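Local coordinates for protein P35 antigen (Borrelia burgdorferi, PDB 4ALY) that is an outer surface lipoprotein of the Lyme disease spirochaete that is critical for infection through a tick bite, at residues I263-D266 with L267-T271; S250-R254 with A255-N259. All coordinates share one frame; numbering follows the deposited sequence.

In the fold
Both interactions belong to helix 254-275, the last helix of an all-helical chain. Interaction 2 (250-254 with 255-259) spans the short turn after helix 241-250 and the first turn of helix 254-275; interaction 1 (263-266 with 267-271) lies from its middle onward. Their centres are about 18 Å apart, and each is about 15 Å from the centre of the chain. The same two long helices, 163-189 and 200-233, line the helix at both places, meeting F257 and Q256 at its beginning and I264, L267, V268, T270 and T271 further on. The sulfate, probably from the crystallisation liquor, accompanies interaction 2.

Interaction 1. Residues I263-D266 with L267-T271; sequences IILD and LVNTT
L267 lays its side chain beside that of I263, the two pointing the same way, with L267 CD1 4.2 Å from I263 CG2. This is a one-turn neighbour pair on an alpha helix, repeated by I264 and V268, whose CG2 atoms approach to 4.4 Å. L267 packs on D209 and L213 of helix 200-233, while I264 and V268 meet helix 163-189 at S176, A180 and K187. On the surface side, L265 and N269 cross at a slant. CG of L265 is anti to the backbone N (chi1 -174°), which carries CD1 to 3.9 Å from N269 OD1, a van der Waals approach of a methyl to the amide end.

Beneath the side chains runs the usual i to i+4 ladder, including V268 N to I264 O at 2.9 Å and N269 N to L265 O at 3.0 Å. T270 adds a bond of its own. Its hydroxyl folds back beside its own backbone N (chi1 -63°) and donates to the D266 carbonyl, which therefore accepts twice. T271 does the same one residue on, OG1 donating to L267 O at 2.6 Å. At D266 O the two donors arrive differently: T270 OG1, 2.7 Å away, comes nearly end-on to the carbonyl, whereas T270 N, at 3.1 Å, sits above the carbonyl plane.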
ATOM      1  N   ILE A 263     -12.932   2.715  -2.012  1.00 27.88           N
ATOM      2  CA  ILE A 263     -12.260   3.628  -2.927  1.00 29.15           C
ATOM      3  C   ILE A 263     -11.253   2.932  -3.842  1.00 31.20           C
ATOM      4  O   ILE A 263     -11.256   3.174  -5.060  1.00 31.32           O
ATOM      5  CB  ILE A 263     -11.579   4.764  -2.171  1.00 33.16           C
ATOM      6  CG1 ILE A 263     -12.536   5.299  -1.122  1.00 37.96           C
ATOM      7  CG2 ILE A 263     -11.152   5.877  -3.130  1.00 36.67           C
ATOM      8  CD1 ILE A 263     -12.122   6.614  -0.477  1.00 46.89           C
ATOM      9  N   ILE A 264     -10.436   2.036  -3.278  1.00 28.84           N
ATOM     10  CA  ILE A 264      -9.541   1.228  -4.092  1.00 29.61           C
ATOM     11  C   ILE A 264     -10.269   0.400  -5.161  1.00 29.99           C
ATOM     12  O   ILE A 264      -9.881   0.420  -6.353  1.00 29.53           O
ATOM     13  CB  ILE A 264      -8.663   0.292  -3.251  1.00 28.92           C
ATOM     14  CG1 ILE A 264      -7.520   1.085  -2.628  1.00 28.75           C
ATOM     15  CG2 ILE A 264      -8.098  -0.801  -4.146  1.00 27.16           C
ATOM     16  CD1 ILE A 264      -7.026   0.523  -1.313  1.00 29.65           C
ATOM     17  N   LEU A 265     -11.301  -0.329  -4.745  1.00 30.14           N
ATOM     18  CA  LEU A 265     -12.110  -1.142  -5.691  1.00 32.47           C
ATOM     19  C   LEU A 265     -12.766  -0.235  -6.730  1.00 31.24           C
ATOM     20  O   LEU A 265     -12.766  -0.547  -7.903  1.00 29.47           O
ATOM     21  CB  LEU A 265     -13.175  -1.926  -4.931  1.00 33.83           C
ATOM     22  CG  LEU A 265     -14.058  -2.946  -5.639  1.00 42.43           C
ATOM     23  CD1 LEU A 265     -13.185  -3.951  -6.411  1.00 42.03           C
ATOM     24  CD2 LEU A 265     -15.004  -3.652  -4.635  1.00 36.15           C
ATOM     25  N   ASP A 266     -13.281   0.916  -6.306  1.00 31.31           N
ATOM     26  CA  ASP A 266     -13.838   1.881  -7.255  1.00 32.30           C
ATOM     27  C   ASP A 266     -12.811   2.342  -8.289  1.00 30.22           C
ATOM     28  O   ASP A 266     -13.160   2.598  -9.424  1.00 33.87           O
ATOM     29  CB  ASP A 266     -14.491   3.083  -6.546  1.00 31.61           C
ATOM     30  CG  ASP A 266     -15.734   2.680  -5.693  1.00 32.54           C
ATOM     31  OD1 ASP A 266     -16.336   1.625  -5.955  1.00 33.50           O
ATOM     32  OD2 ASP A 266     -16.097   3.410  -4.737  1.00 33.67           O
ATOM     33  N   LEU A 267     -11.557   2.447  -7.890  1.00 28.46           N
ATOM     34  CA  LEU A 267     -10.504   2.946  -8.759  1.00 28.88           C
ATOM     35  C   LEU A 267      -9.979   1.874  -9.719  1.00 30.62           C
ATOM     36  O   LEU A 267      -9.687   2.155 -10.901  1.00 33.81           O
ATOM     37  CB  LEU A 267      -9.375   3.496  -7.913  1.00 29.76           C
ATOM     38  CG  LEU A 267      -9.687   4.798  -7.184  1.00 31.30           C
ATOM     39  CD1 LEU A 267      -8.511   5.087  -6.284  1.00 32.56           C
ATOM     40  CD2 LEU A 267      -9.914   6.010  -8.084  1.00 29.29           C
ATOM     41  N   VAL A 268      -9.875   0.636  -9.235  1.00 29.32           N
ATOM     42  CA  VAL A 268      -9.570  -0.467 -10.124  1.00 26.88           C
ATOM     43  C   VAL A 268     -10.680  -0.688 -11.193  1.00 29.57           C
ATOM     44  O   VAL A 268     -10.397  -0.703 -12.394  1.00 30.12           O
ATOM     45  CB  VAL A 268      -9.254  -1.759  -9.343  1.00 26.07           C
ATOM     46  CG1 VAL A 268      -9.147  -2.926 -10.326  1.00 26.48           C
ATOM     47  CG2 VAL A 268      -7.962  -1.603  -8.483  1.00 21.19           C
ATOM     48  N   ASN A 269     -11.927  -0.853 -10.756  1.00 31.07           N
ATOM     49  CA  ASN A 269     -13.041  -1.040 -11.677  1.00 35.62           C
ATOM     50  C   ASN A 269     -13.128   0.078 -12.710  1.00 34.20           C
ATOM     51  O   ASN A 269     -13.171  -0.196 -13.903  1.00 36.58           O
ATOM     52  CB  ASN A 269     -14.395  -1.202 -10.956  1.00 36.18           C
ATOM     53  CG  ASN A 269     -14.498  -2.496 -10.139  1.00 40.51           C
ATOM     54  OD1 ASN A 269     -15.413  -2.624  -9.332  1.00 48.77           O
ATOM     55  ND2 ASN A 269     -13.588  -3.452 -10.339  1.00 36.80           N
ATOM     56  N   THR A 270     -13.140   1.325 -12.263  1.00 32.30           N
ATOM     57  CA  THR A 270     -13.136   2.457 -13.194  1.00 33.97           C
ATOM     58  C   THR A 270     -12.060   2.357 -14.313  1.00 37.92           C
ATOM     59  O   THR A 270     -12.311   2.679 -15.494  1.00 37.47           O
ATOM     60  CB  THR A 270     -13.007   3.744 -12.402  1.00 35.00           C
ATOM     61  OG1 THR A 270     -14.168   3.839 -11.590  1.00 35.75           O
ATOM     62  CG2 THR A 270     -12.900   5.002 -13.296  1.00 38.29           C
ATOM     63  N   THR A 271     -10.886   1.860 -13.940  1.00 34.58           N
ATOM     64  CA  THR A 271      -9.786   1.780 -14.846  1.00 34.15           C
ATOM     65  C   THR A 271     -10.080   0.732 -15.891  1.00 36.58           C
ATOM     66  O   THR A 271      -9.797   0.940 -17.078  1.00 41.79           O
ATOM     67  CB  THR A 271      -8.495   1.435 -14.085  1.00 34.28           C
ATOM     68  OG1 THR A 271      -8.258   2.452 -13.102  1.00 34.86           O
ATOM     69  CG2 THR A 271      -7.343   1.371 -15.032  1.00 25.98           C
TER

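Interaction 2. Residues S250-R254 with A255-N259; sequences SKNSR and AQFAN. With SO4 (sulfate ion), chain C.
The hydroxyl of S253 is held between its backbone N and carbonyl carbon (chi1 69°), and Q256 sets CG beside its own N (chi1 -77°) before running out straight to CD; together these torsions turn the two side chains toward each other's backbones. S253 OG accepts from Q256 N at 3.2 Å. In return, Q256 OE1 takes the N-H of S253 at 2.6 Å, the donor lying in the carbonyl plane on a lone pair and the bond nearly straight (165°). A weak bond from S253 OG reaches the same OE1, so the backbone N-H does most of the holding. Q256 CG lies close against S253 OG, 3.2 Å away.

On another side of the turn, F257 brings its ring up to N252, CE2 coming 3.7 Å from N252 CB. The ring also packs on L165, E168, T169 and R173 of helix 163-189; R173 also donates to N252 OD1, so aromatic and amide share a neighbour. K251 leads instead to helix 200-233, where its amine forms a salt bridge with E230. The main-chain bonds of the first turn follow, F257 N to S253 O and A258 N to R254 O, both at 3.2 Å.

R254 reaches outward with its chain extended from CG to NE. Its NH2 makes a short but poorly angled, and so weak, hydrogen bond of 2.6 Å to O2 of the sulfate, which meets the guanidinium at its edge and is also held by N245. The reciprocal S253-Q256 pairing is a capping box, with S253 as N-cap of helix 254-275.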
ATOM      1  N   SER A 250      -6.716   4.723  16.578  1.00 23.63           N
ATOM      2  CA  SER A 250      -7.200   6.063  16.296  1.00 25.67           C
ATOM      3  C   SER A 250      -7.031   6.519  14.831  1.00 27.32           C
ATOM      4  O   SER A 250      -7.814   7.344  14.322  1.00 27.96           O
ATOM      5  CB  SER A 250      -6.616   7.073  17.316  1.00 24.90           C
ATOM      6  OG  SER A 250      -5.216   7.061  17.296  1.00 25.32           O
ATOM      7  N   LYS A 251      -6.026   5.969  14.147  1.00 30.23           N
ATOM      8  CA  LYS A 251      -5.741   6.311  12.748  1.00 27.09           C
ATOM      9  C   LYS A 251      -6.280   5.241  11.826  1.00 26.15           C
ATOM     10  O   LYS A 251      -6.126   5.313  10.596  1.00 27.93           O
ATOM     11  CB  LYS A 251      -4.230   6.457  12.538  1.00 30.09           C
ATOM     12  CG  LYS A 251      -3.599   7.467  13.479  1.00 35.77           C
ATOM     13  CD  LYS A 251      -2.315   6.895  14.075  1.00 48.96           C
ATOM     14  CE  LYS A 251      -1.620   7.858  15.047  1.00 51.04           C
ATOM     15  NZ  LYS A 251      -1.688   9.295  14.648  1.00 47.61           N
ATOM     16  N   ASN A 252      -6.884   4.213  12.389  1.00 21.53           N
ATOM     17  CA  ASN A 252      -7.345   3.150  11.533  1.00 22.21           C
ATOM     18  C   ASN A 252      -8.690   2.657  12.076  1.00 23.87           C
ATOM     19  O   ASN A 252      -8.743   1.600  12.696  1.00 20.56           O
ATOM     20  CB  ASN A 252      -6.302   1.999  11.487  1.00 19.87           C
ATOM     21  CG  ASN A 252      -4.948   2.426  10.882  1.00 17.56           C
ATOM     22  OD1 ASN A 252      -4.806   2.517   9.661  1.00 18.25           O
ATOM     23  ND2 ASN A 252      -3.958   2.664  11.728  1.00 15.67           N
ATOM     24  N   SER A 253      -9.775   3.427  11.871  1.00 27.51           N
ATOM     25  CA  SER A 253     -11.092   3.030  12.453  1.00 29.35           C
ATOM     26  C   SER A 253     -11.615   1.985  11.529  1.00 28.12           C
ATOM     27  O   SER A 253     -11.058   1.823  10.460  1.00 31.36           O
ATOM     28  CB  SER A 253     -12.072   4.203  12.637  1.00 29.30           C
ATOM     29  OG  SER A 253     -12.527   4.694  11.405  1.00 35.05           O
ATOM     30  N   ARG A 254     -12.616   1.228  11.958  1.00 30.08           N
ATOM     31  CA  ARG A 254     -13.195   0.171  11.152  1.00 30.14           C
ATOM     32  C   ARG A 254     -13.862   0.748   9.907  1.00 32.34           C
ATOM     33  O   ARG A 254     -13.784   0.175   8.806  1.00 35.85           O
ATOM     34  CB  ARG A 254     -14.206  -0.648  11.979  1.00 32.92           C
ATOM     35  CG  ARG A 254     -13.554  -1.726  12.849  1.00 34.45           C
ATOM     36  CD  ARG A 254     -14.532  -2.326  13.847  1.00 31.94           C
ATOM     37  NE  ARG A 254     -13.936  -2.889  15.084  1.00 31.69           N
ATOM     38  CZ  ARG A 254     -13.481  -2.186  16.144  1.00 30.11           C
ATOM     39  NH1 ARG A 254     -13.389  -0.853  16.134  1.00 29.47           N
ATOM     40  NH2 ARG A 254     -13.065  -2.831  17.225  1.00 26.29           N
ATOM     41  N   ALA A 255     -14.493   1.899  10.058  1.00 30.82           N
ATOM     42  CA  ALA A 255     -15.110   2.526   8.895  1.00 35.24           C
ATOM     43  C   ALA A 255     -14.026   3.017   7.910  1.00 34.31           C
ATOM     44  O   ALA A 255     -14.209   2.956   6.679  1.00 36.04           O
ATOM     45  CB  ALA A 255     -16.052   3.656   9.305  1.00 29.87           C
ATOM     46  N   GLN A 256     -12.920   3.519   8.448  1.00 31.61           N
ATOM     47  CA  GLN A 256     -11.806   3.985   7.611  1.00 31.56           C
ATOM     48  C   GLN A 256     -11.212   2.848   6.763  1.00 30.52           C
ATOM     49  O   GLN A 256     -10.789   3.084   5.650  1.00 27.95           O
ATOM     50  CB  GLN A 256     -10.718   4.609   8.470  1.00 34.37           C
ATOM     51  CG  GLN A 256     -10.980   6.002   8.992  1.00 31.02           C
ATOM     52  CD  GLN A 256      -9.846   6.464   9.906  1.00 35.73           C
ATOM     53  OE1 GLN A 256      -9.426   5.735  10.837  1.00 32.66           O
ATOM     54  NE2 GLN A 256      -9.348   7.691   9.665  1.00 33.96           N
ATOM     55  N   PHE A 257     -11.250   1.600   7.251  1.00 29.80           N
ATOM     56  CA  PHE A 257     -10.855   0.460   6.394  1.00 26.76           C
ATOM     57  C   PHE A 257     -11.853   0.223   5.274  1.00 31.01           C
ATOM     58  O   PHE A 257     -11.478   0.081   4.076  1.00 34.75           O
ATOM     59  CB  PHE A 257     -10.657  -0.863   7.190  1.00 22.42           C
ATOM     60  CG  PHE A 257      -9.353  -0.932   7.968  1.00 21.98           C
ATOM     61  CD1 PHE A 257      -8.110  -1.090   7.311  1.00 21.00           C
ATOM     62  CD2 PHE A 257      -9.362  -0.853   9.366  1.00 19.34           C
ATOM     63  CE1 PHE A 257      -6.925  -1.182   8.039  1.00 20.69           C
ATOM     64  CE2 PHE A 257      -8.195  -0.911  10.093  1.00 18.15           C
ATOM     65  CZ  PHE A 257      -6.972  -1.082   9.435  1.00 21.21           C
ATOM     66  N   ALA A 258     -13.122   0.116   5.659  1.00 29.46           N
ATOM     67  CA  ALA A 258     -14.188  -0.062   4.652  1.00 29.43           C
ATOM     68  C   ALA A 258     -14.153   1.048   3.628  1.00 27.41           C
ATOM     69  O   ALA A 258     -14.248   0.771   2.465  1.00 27.15           O
ATOM     70  CB  ALA A 258     -15.572  -0.215   5.284  1.00 29.36           C
ATOM     71  N   ASN A 259     -13.943   2.288   4.044  1.00 28.92           N
ATOM     72  CA  ASN A 259     -13.811   3.378   3.069  1.00 32.76           C
ATOM     73  C   ASN A 259     -12.630   3.186   2.094  1.00 35.46           C
ATOM     74  O   ASN A 259     -12.800   3.195   0.849  1.00 32.81           O
ATOM     75  CB  ASN A 259     -13.815   4.735   3.786  1.00 38.08           C
ATOM     76  CG  ASN A 259     -15.127   4.970   4.617  1.00 47.28           C
ATOM     77  OD1 ASN A 259     -16.180   4.281   4.425  1.00 45.49           O
ATOM     78  ND2 ASN A 259     -15.066   5.931   5.550  1.00 38.33           N
TER
HETATM   79  S   SO4 C1303      -9.901  -2.689  19.123  1.00 25.68           S
HETATM   80  O1  SO4 C1303      -9.646  -3.442  17.889  1.00 28.20           O
HETATM   81  O2  SO4 C1303     -11.345  -2.787  19.240  1.00 25.41           O
HETATM   82  O3  SO4 C1303      -9.519  -1.256  19.103  1.00 24.10           O
HETATM   83  O4  SO4 C1303      -9.128  -3.390  20.200  1.00 28.04           O